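Local structure of surface glycoprotein (Trypanosoma brucei, 5KLH) at residues G130-T135 against Y148-V153; W98-S103 against G143-Y148. The protein is an insect-stage surface antigen whose ectodomain, crystallised here without its transmembrane part, forms two lobes and is thought to act as a sensor. All coordinates share one frame; numbering follows the deposited sequence.

How the interactions relate
Both interactions lie in the disulfide-rich lobe of the ectodomain, with centres about 15 Å apart. They share strand 145-164 and meet at Tyr148. Interaction 1 pairs this strand with strand 132-135, and interaction 2 pairs it with the end of strand 85-100. Strand 145-164 therefore has an antiparallel neighbour on each edge here. Along the chain the segments alternate: 98-103, 130-135, 143-148, then 148-153. Helix 116-128 comes between the first two and packs on one face of this part of the sheet, against Tyr133 and Phe99. The Tyr133 hydroxyl of interaction 1 packs against Gly147 and Phe99 of interaction 2. Disulfides Cys101-Cys115, Cys140-Cys146 and Cys126-Cys149 tie this end of the sheet to its loops and to the helix.

Interaction 1: G130-T135 against Y148-V153; sequences GGQYST and YCKQEV. With SO4 (sulfate ion), chain C.
This is an antiparallel strand pairing in a beta hairpin of the disulfide-rich lobe, where residues 132-135 run beside residues 148-153. Gln132 faces Lys150 and Ser134 faces Tyr148 as hydrogen-bonded pairs, each joined by two backbone bonds, four in all. Tyr133 and Cys149 form the non-hydrogen-bonded pair between them. On the face of Gln132 and Ser134, Ser134 CB sits over the Tyr148 ring in a CH-pi contact, 3.9 Å from the ring centroid. Next to it, the bent Lys150 chain brings CE to 3.9 Å from Gln132 CB, and the two side chains cross at a slant. On the other face, Tyr133 CG is anti to the backbone N (chi1 -157°). The ring then lies with one face over Tyr148 O, which is 3.4 Å from Tyr133 CD1. Its hydroxyl bonds His119 of helix 116-128, and Cys149 joins Cys126 of that helix by a disulfide. Past the last pair, Thr135 OG1 donates to sulfate O3 at 2.6 Å. Tyr127 OH also binds this ion, which probably came from the crystallisation liquor. Tyr148 O accepts the Ser134 N-H at 3.0 Å and also lies against the Tyr133 ring face, so one carbonyl serves both the backbone pairing and the ring packing.

Interaction 2: W98-S103 against G143-Y148; sequences WFSCSS and GEKCGY
Trp98 CG is anti to its carbonyl carbon (chi1 -78°), and Tyr148 CG lies between its backbone N and carbonyl carbon (chi1 67°). From directly facing positions in a non-hydrogen-bonded pair, the two side chains run side by side, pointing the same way. Tyr148 CB sits over the five-membered ring of Trp98, 3.5 Å from its centroid. Tyr148 CD2 lies over the six-membered part and comes within 3.3 Å of Trp98 CZ2. The ring planes are inclined at 32°, so the pair is neither stacked nor edge-to-face. Lys145 CB touches the indole at CE3 and CZ3, and the two side chains cross at about a right angle. The Lys145 chain turns at chi2 and runs out to Ser100, where NZ donates to OG at 2.8 Å.

Between these pairs the strands carry a beta bulge. Cys146 and Gly147 together stand opposite Phe99, whose O accepts from Cys146 N and whose N donates to Gly147 O, each at 2.8 Å. Gly147 N is buried without a partner. Beyond the bulge, Cys101 N bonds Glu144 O, and Gly143 N bonds Cys101 O, extending the pairing into the loops. On the face away from Trp98, Cys146 SG approaches the edge of the Phe99 ring, in its plane, 4.0 Å from CD1. Cys101 CB also lies 4.0 Å from Cys146 SG. The Phe99 ring packs on His119 of helix 116-128 and on Tyr133. Disulfides lead from Cys101 to Cys115 and from Cys146 to Cys140.

Interaction 1: G130-T135 against Y148-V153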
ATOM      1  N   GLY A 130       0.807  -9.444 -19.596  1.00 27.02           N
ATOM      2  CA  GLY A 130       1.153 -10.767 -19.113  1.00 28.94           C
ATOM      3  C   GLY A 130       0.114 -11.367 -18.192  1.00 26.96           C
ATOM      4  O   GLY A 130       0.363 -12.369 -17.517  1.00 26.24           O
ATOM      5  N   GLY A 131      -1.065 -10.760 -18.158  1.00 23.41           N
ATOM      6  CA  GLY A 131      -2.125 -11.274 -17.315  1.00 18.43           C
ATOM      7  C   GLY A 131      -2.918 -12.365 -18.001  1.00 23.59           C
ATOM      8  O   GLY A 131      -2.655 -12.714 -19.160  1.00 26.52           O
ATOM      9  N   GLN A 132      -3.867 -12.927 -17.265  1.00 21.52           N
ATOM     10  CA  GLN A 132      -4.879 -13.806 -17.828  1.00 27.27           C
ATOM     11  C   GLN A 132      -6.229 -13.144 -17.648  1.00 21.59           C
ATOM     12  O   GLN A 132      -6.469 -12.511 -16.624  1.00 21.78           O
ATOM     13  CB  GLN A 132      -4.843 -15.181 -17.156  1.00 25.22           C
ATOM     14  CG  GLN A 132      -3.673 -16.031 -17.615  1.00 29.29           C
ATOM     15  CD  GLN A 132      -3.459 -17.255 -16.752  1.00 29.71           C
ATOM     16  OE1 GLN A 132      -4.413 -17.925 -16.351  1.00 39.56           O
ATOM     17  NE2 GLN A 132      -2.199 -17.546 -16.442  1.00 36.60           N
ATOM     18  N   TYR A 133      -7.100 -13.257 -18.642  1.00 17.77           N
ATOM     19  CA  TYR A 133      -8.390 -12.596 -18.564  1.00 16.81           C
ATOM     20  C   TYR A 133      -9.532 -13.580 -18.365  1.00 20.30           C
ATOM     21  O   TYR A 133      -9.526 -14.693 -18.896  1.00 21.79           O
ATOM     22  CB  TYR A 133      -8.657 -11.747 -19.817  1.00 16.58           C
ATOM     23  CG  TYR A 133      -9.657 -10.656 -19.531  1.00 15.33           C
ATOM     24  CD1 TYR A 133      -9.254  -9.488 -18.894  1.00 16.03           C
ATOM     25  CD2 TYR A 133     -11.000 -10.806 -19.853  1.00 17.54           C
ATOM     26  CE1 TYR A 133     -10.162  -8.482 -18.608  1.00 14.84           C
ATOM     27  CE2 TYR A 133     -11.915  -9.809 -19.570  1.00 19.15           C
ATOM     28  CZ  TYR A 133     -11.483  -8.649 -18.949  1.00 17.24           C
ATOM     29  OH  TYR A 133     -12.396  -7.664 -18.661  1.00 18.27           O
ATOM     30  N   SER A 134     -10.517 -13.155 -17.586  1.00 15.92           N
ATOM     31  CA  SER A 134     -11.747 -13.906 -17.426  1.00 18.90           C
ATOM     32  C   SER A 134     -12.906 -13.018 -17.855  1.00 23.09           C
ATOM     33  O   SER A 134     -13.176 -12.006 -17.209  1.00 19.41           O
ATOM     34  CB  SER A 134     -11.914 -14.368 -15.980  1.00 22.09           C
ATOM     35  OG  SER A 134     -13.162 -14.995 -15.783  1.00 23.96           O
ATOM     36  N   THR A 135     -13.577 -13.382 -18.945  1.00 17.16           N
ATOM     37  CA  THR A 135     -14.719 -12.601 -19.424  1.00 18.15           C
ATOM     38  C   THR A 135     -15.988 -13.070 -18.731  1.00 22.02           C
ATOM     39  O   THR A 135     -16.273 -14.266 -18.686  1.00 22.74           O
ATOM     40  CB  THR A 135     -14.878 -12.703 -20.953  1.00 17.64           C
ATOM     41  OG1 THR A 135     -13.725 -12.123 -21.580  1.00 18.78           O
ATOM     42  CG2 THR A 135     -16.129 -11.977 -21.421  1.00 20.30           C
ATOM     43  N   TYR A 148     -12.386  -9.596 -15.727  1.00 16.82           N
ATOM     44  CA  TYR A 148     -11.284  -9.157 -14.888  1.00 20.35           C
ATOM     45  C   TYR A 148      -9.951  -9.703 -15.334  1.00 16.82           C
ATOM     46  O   TYR A 148      -9.847 -10.828 -15.833  1.00 18.63           O
ATOM     47  CB  TYR A 148     -11.530  -9.527 -13.416  1.00 17.67           C
ATOM     48  CG  TYR A 148     -11.524 -11.005 -13.072  1.00 19.69           C
ATOM     49  CD1 TYR A 148     -10.352 -11.648 -12.682  1.00 23.40           C
ATOM     50  CD2 TYR A 148     -12.700 -11.738 -13.075  1.00 21.81           C
ATOM     51  CE1 TYR A 148     -10.354 -12.993 -12.333  1.00 19.65           C
ATOM     52  CE2 TYR A 148     -12.711 -13.082 -12.722  1.00 25.29           C
ATOM     53  CZ  TYR A 148     -11.535 -13.700 -12.357  1.00 30.58           C
ATOM     54  OH  TYR A 148     -11.536 -15.036 -12.015  1.00 30.68           O
ATOM     55  N   CYS A 149      -8.934  -8.872 -15.162  1.00 14.41           N
ATOM     56  CA  CYS A 149      -7.567  -9.257 -15.431  1.00 16.04           C
ATOM     57  C   CYS A 149      -6.947  -9.823 -14.167  1.00 23.10           C
ATOM     58  O   CYS A 149      -7.100  -9.254 -13.077  1.00 18.15           O
ATOM     59  CB  CYS A 149      -6.752  -8.071 -15.926  1.00 18.83           C
ATOM     60  SG  CYS A 149      -5.106  -8.544 -16.449  1.00 23.88           S
ATOM     61  N   LYS A 150      -6.237 -10.936 -14.316  1.00 14.95           N
ATOM     62  CA  LYS A 150      -5.697 -11.634 -13.162  1.00 18.60           C
ATOM     63  C   LYS A 150      -4.175 -11.654 -13.179  1.00 15.07           C
ATOM     64  O   LYS A 150      -3.565 -12.009 -14.186  1.00 17.96           O
ATOM     65  CB  LYS A 150      -6.253 -13.056 -13.118  1.00 24.23           C
ATOM     66  CG  LYS A 150      -5.682 -13.926 -12.030  1.00 23.52           C
ATOM     67  CD  LYS A 150      -6.246 -15.337 -12.127  1.00 28.87           C
ATOM     68  CE  LYS A 150      -6.188 -15.845 -13.560  1.00 39.23           C
ATOM     69  NZ  LYS A 150      -7.551 -15.871 -14.186  1.00 42.14           N
ATOM     70  N   GLN A 151      -3.569 -11.255 -12.061  1.00 12.31           N
ATOM     71  CA  GLN A 151      -2.121 -11.308 -11.920  1.00 13.80           C
ATOM     72  C   GLN A 151      -1.754 -12.025 -10.632  1.00 15.07           C
ATOM     73  O   GLN A 151      -2.405 -11.833  -9.605  1.00 16.68           O
ATOM     74  CB  GLN A 151      -1.512  -9.901 -11.938  1.00 18.74           C
ATOM     75  CG  GLN A 151      -1.686  -9.147 -13.256  1.00 20.55           C
ATOM     76  CD  GLN A 151      -0.709  -9.579 -14.340  1.00 27.01           C
ATOM     77  OE1 GLN A 151       0.029 -10.555 -14.188  1.00 22.77           O
ATOM     78  NE2 GLN A 151      -0.699  -8.839 -15.448  1.00 23.66           N
ATOM     79  N   GLU A 152      -0.724 -12.865 -10.690  1.00 14.44           N
ATOM     80  CA  GLU A 152      -0.230 -13.545  -9.492  1.00 14.68           C
ATOM     81  C   GLU A 152       0.939 -12.786  -8.889  1.00 13.07           C
ATOM     82  O   GLU A 152       1.915 -12.484  -9.586  1.00 12.55           O
ATOM     83  CB  GLU A 152       0.194 -14.989  -9.816  1.00 13.31           C
ATOM     84  CG  GLU A 152      -0.853 -15.798 -10.576  1.00 14.24           C
ATOM     85  CD  GLU A 152      -2.131 -16.050  -9.788  1.00 19.82           C
ATOM     86  OE1 GLU A 152      -2.155 -15.872  -8.549  1.00 16.80           O
ATOM     87  OE2 GLU A 152      -3.132 -16.440 -10.425  1.00 18.54           O
ATOM     88  N   VAL A 153       0.828 -12.462  -7.604  1.00 11.93           N
ATOM     89  CA  VAL A 153       1.867 -11.711  -6.904  1.00 11.91           C
ATOM     90  C   VAL A 153       2.272 -12.362  -5.586  1.00 12.09           C
ATOM     91  O   VAL A 153       1.488 -13.105  -4.971  1.00 12.73           O
ATOM     92  CB  VAL A 153       1.414 -10.275  -6.622  1.00 11.05           C
ATOM     93  CG1 VAL A 153       1.045  -9.605  -7.931  1.00 14.78           C
ATOM     94  CG2 VAL A 153       0.203 -10.268  -5.693  1.00 11.94           C
TER
HETATM   95  S   SO4 C 301     -11.245 -14.419 -22.919  1.00 29.14           S
HETATM   96  O1  SO4 C 301     -12.193 -14.176 -24.000  1.00 31.18           O
HETATM   97  O2  SO4 C 301      -9.992 -13.714 -23.204  1.00 22.86           O
HETATM   98  O3  SO4 C 301     -11.848 -13.943 -21.676  1.00 23.07           O
HETATM   99  O4  SO4 C 301     -10.961 -15.851 -22.797  1.00 36.35           O

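Interaction 2: W98-S103 against G143-Y148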
ATOM      1  N   TRP A  98     -10.974  -5.637 -12.126  1.00 19.54           N
ATOM      2  CA  TRP A  98     -12.235  -5.807 -12.833  1.00 18.19           C
ATOM      3  C   TRP A  98     -12.568  -4.634 -13.742  1.00 16.83           C
ATOM      4  O   TRP A  98     -12.293  -3.489 -13.405  1.00 18.85           O
ATOM      5  CB  TRP A  98     -13.376  -5.992 -11.834  1.00 14.61           C
ATOM      6  CG  TRP A  98     -13.458  -7.353 -11.243  1.00 17.58           C
ATOM      7  CD1 TRP A  98     -12.677  -7.867 -10.249  1.00 23.16           C
ATOM      8  CD2 TRP A  98     -14.392  -8.374 -11.594  1.00 18.76           C
ATOM      9  NE1 TRP A  98     -13.060  -9.158  -9.969  1.00 21.87           N
ATOM     10  CE2 TRP A  98     -14.114  -9.492 -10.779  1.00 24.07           C
ATOM     11  CE3 TRP A  98     -15.431  -8.459 -12.524  1.00 21.25           C
ATOM     12  CZ2 TRP A  98     -14.846 -10.675 -10.863  1.00 19.79           C
ATOM     13  CZ3 TRP A  98     -16.153  -9.635 -12.608  1.00 22.55           C
ATOM     14  CH2 TRP A  98     -15.856 -10.728 -11.785  1.00 24.09           C
ATOM     15  N   PHE A  99     -13.182  -4.939 -14.878  1.00 15.45           N
ATOM     16  CA  PHE A  99     -13.778  -3.914 -15.725  1.00 14.28           C
ATOM     17  C   PHE A  99     -15.265  -3.833 -15.422  1.00 14.02           C
ATOM     18  O   PHE A  99     -15.999  -4.811 -15.591  1.00 17.31           O
ATOM     19  CB  PHE A  99     -13.552  -4.218 -17.212  1.00 15.68           C
ATOM     20  CG  PHE A  99     -14.056  -3.133 -18.128  1.00 14.19           C
ATOM     21  CD1 PHE A  99     -15.379  -3.115 -18.542  1.00 15.04           C
ATOM     22  CD2 PHE A  99     -13.202  -2.134 -18.561  1.00 17.06           C
ATOM     23  CE1 PHE A  99     -15.846  -2.109 -19.375  1.00 16.78           C
ATOM     24  CE2 PHE A  99     -13.655  -1.129 -19.392  1.00 15.04           C
ATOM     25  CZ  PHE A  99     -14.988  -1.126 -19.802  1.00 14.07           C
ATOM     26  N   SER A 100     -15.699  -2.667 -14.947  1.00 16.70           N
ATOM     27  CA  SER A 100     -17.108  -2.399 -14.687  1.00 19.75           C
ATOM     28  C   SER A 100     -17.582  -1.387 -15.716  1.00 15.76           C
ATOM     29  O   SER A 100     -16.927  -0.362 -15.921  1.00 21.67           O
ATOM     30  CB  SER A 100     -17.319  -1.853 -13.275  1.00 22.51           C
ATOM     31  OG  SER A 100     -16.722  -2.699 -12.304  1.00 32.39           O
ATOM     32  N   CYS A 101     -18.694  -1.676 -16.379  1.00 13.81           N
ATOM     33  CA  CYS A 101     -19.184  -0.746 -17.389  1.00 15.39           C
ATOM     34  C   CYS A 101     -19.858   0.421 -16.691  1.00 16.94           C
ATOM     35  O   CYS A 101     -20.864   0.245 -16.002  1.00 18.21           O
ATOM     36  CB  CYS A 101     -20.151  -1.431 -18.355  1.00 13.94           C
ATOM     37  SG  CYS A 101     -20.809  -0.327 -19.627  1.00 15.67           S
ATOM     38  N   SER A 102     -19.287   1.606 -16.872  1.00 19.51           N
ATOM     39  CA  SER A 102     -19.816   2.833 -16.287  1.00 17.37           C
ATOM     40  C   SER A 102     -20.140   3.815 -17.398  1.00 15.69           C
ATOM     41  O   SER A 102     -19.694   3.626 -18.524  1.00 14.07           O
ATOM     42  CB  SER A 102     -18.804   3.439 -15.333  1.00 17.05           C
ATOM     43  OG  SER A 102     -17.671   3.858 -16.062  1.00 19.86           O
ATOM     44  N   SER A 103     -20.872   4.877 -17.080  1.00 15.08           N
ATOM     45  CA  SER A 103     -21.255   5.837 -18.115  1.00 11.97           C
ATOM     46  C   SER A 103     -20.040   6.416 -18.819  1.00 12.87           C
ATOM     47  O   SER A 103     -20.100   6.695 -20.022  1.00 18.06           O
ATOM     48  CB  SER A 103     -22.105   6.970 -17.528  1.00 17.34           C
ATOM     49  OG  SER A 103     -23.370   6.483 -17.114  1.00 22.50           O
ATOM     50  N   GLY A 143     -23.442  -0.854 -16.069  1.00 19.65           N
ATOM     51  CA  GLY A 143     -23.578  -1.374 -14.721  1.00 24.88           C
ATOM     52  C   GLY A 143     -23.053  -2.785 -14.529  1.00 24.90           C
ATOM     53  O   GLY A 143     -22.941  -3.253 -13.389  1.00 25.93           O
ATOM     54  N   GLU A 144     -22.727  -3.468 -15.626  1.00 18.62           N
ATOM     55  CA  GLU A 144     -22.244  -4.845 -15.535  1.00 21.29           C
ATOM     56  C   GLU A 144     -20.765  -4.942 -15.177  1.00 21.88           C
ATOM     57  O   GLU A 144     -19.959  -4.090 -15.550  1.00 19.64           O
ATOM     58  CB  GLU A 144     -22.487  -5.598 -16.854  1.00 17.28           C
ATOM     59  CG  GLU A 144     -23.940  -5.805 -17.200  1.00 22.23           C
ATOM     60  CD  GLU A 144     -24.137  -6.945 -18.176  1.00 24.70           C
ATOM     61  OE1 GLU A 144     -23.932  -6.742 -19.385  1.00 26.59           O
ATOM     62  OE2 GLU A 144     -24.493  -8.054 -17.727  1.00 38.66           O
ATOM     63  N   LYS A 145     -20.421  -5.995 -14.442  1.00 23.64           N
ATOM     64  CA  LYS A 145     -19.027  -6.382 -14.263  1.00 19.01           C
ATOM     65  C   LYS A 145     -18.680  -7.296 -15.423  1.00 22.02           C
ATOM     66  O   LYS A 145     -19.137  -8.440 -15.465  1.00 24.55           O
ATOM     67  CB  LYS A 145     -18.808  -7.100 -12.929  1.00 17.45           C
ATOM     68  CG  LYS A 145     -19.376  -6.360 -11.728  1.00 24.30           C
ATOM     69  CD  LYS A 145     -18.667  -5.038 -11.537  1.00 33.13           C
ATOM     70  CE  LYS A 145     -19.270  -4.215 -10.400  1.00 40.61           C
ATOM     71  NZ  LYS A 145     -18.572  -2.893 -10.254  1.00 35.08           N
ATOM     72  N   CYS A 146     -17.890  -6.796 -16.365  1.00 16.11           N
ATOM     73  CA  CYS A 146     -17.745  -7.483 -17.647  1.00 15.96           C
ATOM     74  C   CYS A 146     -16.655  -8.537 -17.661  1.00 18.70           C
ATOM     75  O   CYS A 146     -16.733  -9.509 -18.414  1.00 18.52           O
ATOM     76  CB  CYS A 146     -17.492  -6.455 -18.747  1.00 20.36           C
ATOM     77  SG  CYS A 146     -18.771  -5.190 -18.745  1.00 17.15           S
ATOM     78  N   GLY A 147     -15.642  -8.355 -16.828  1.00 15.02           N
ATOM     79  CA  GLY A 147     -14.563  -9.320 -16.755  1.00 17.81           C
ATOM     80  C   GLY A 147     -13.453  -8.814 -15.867  1.00 21.65           C
ATOM     81  O   GLY A 147     -13.566  -7.726 -15.298  1.00 18.47           O
ATOM     82  N   TYR A 148     -12.386  -9.596 -15.727  1.00 16.82           N
ATOM     83  CA  TYR A 148     -11.284  -9.157 -14.888  1.00 20.35           C
ATOM     84  C   TYR A 148      -9.951  -9.703 -15.334  1.00 16.82           C
ATOM     85  O   TYR A 148      -9.847 -10.828 -15.833  1.00 18.63           O
ATOM     86  CB  TYR A 148     -11.530  -9.527 -13.416  1.00 17.67           C
ATOM     87  CG  TYR A 148     -11.524 -11.005 -13.072  1.00 19.69           C
ATOM     88  CD1 TYR A 148     -10.352 -11.648 -12.682  1.00 23.40           C
ATOM     89  CD2 TYR A 148     -12.700 -11.738 -13.075  1.00 21.81           C
ATOM     90  CE1 TYR A 148     -10.354 -12.993 -12.333  1.00 19.65           C
ATOM     91  CE2 TYR A 148     -12.711 -13.082 -12.722  1.00 25.29           C
ATOM     92  CZ  TYR A 148     -11.535 -13.700 -12.357  1.00 30.58           C
ATOM     93  OH  TYR A 148     -11.536 -15.036 -12.015  1.00 30.68           O
TER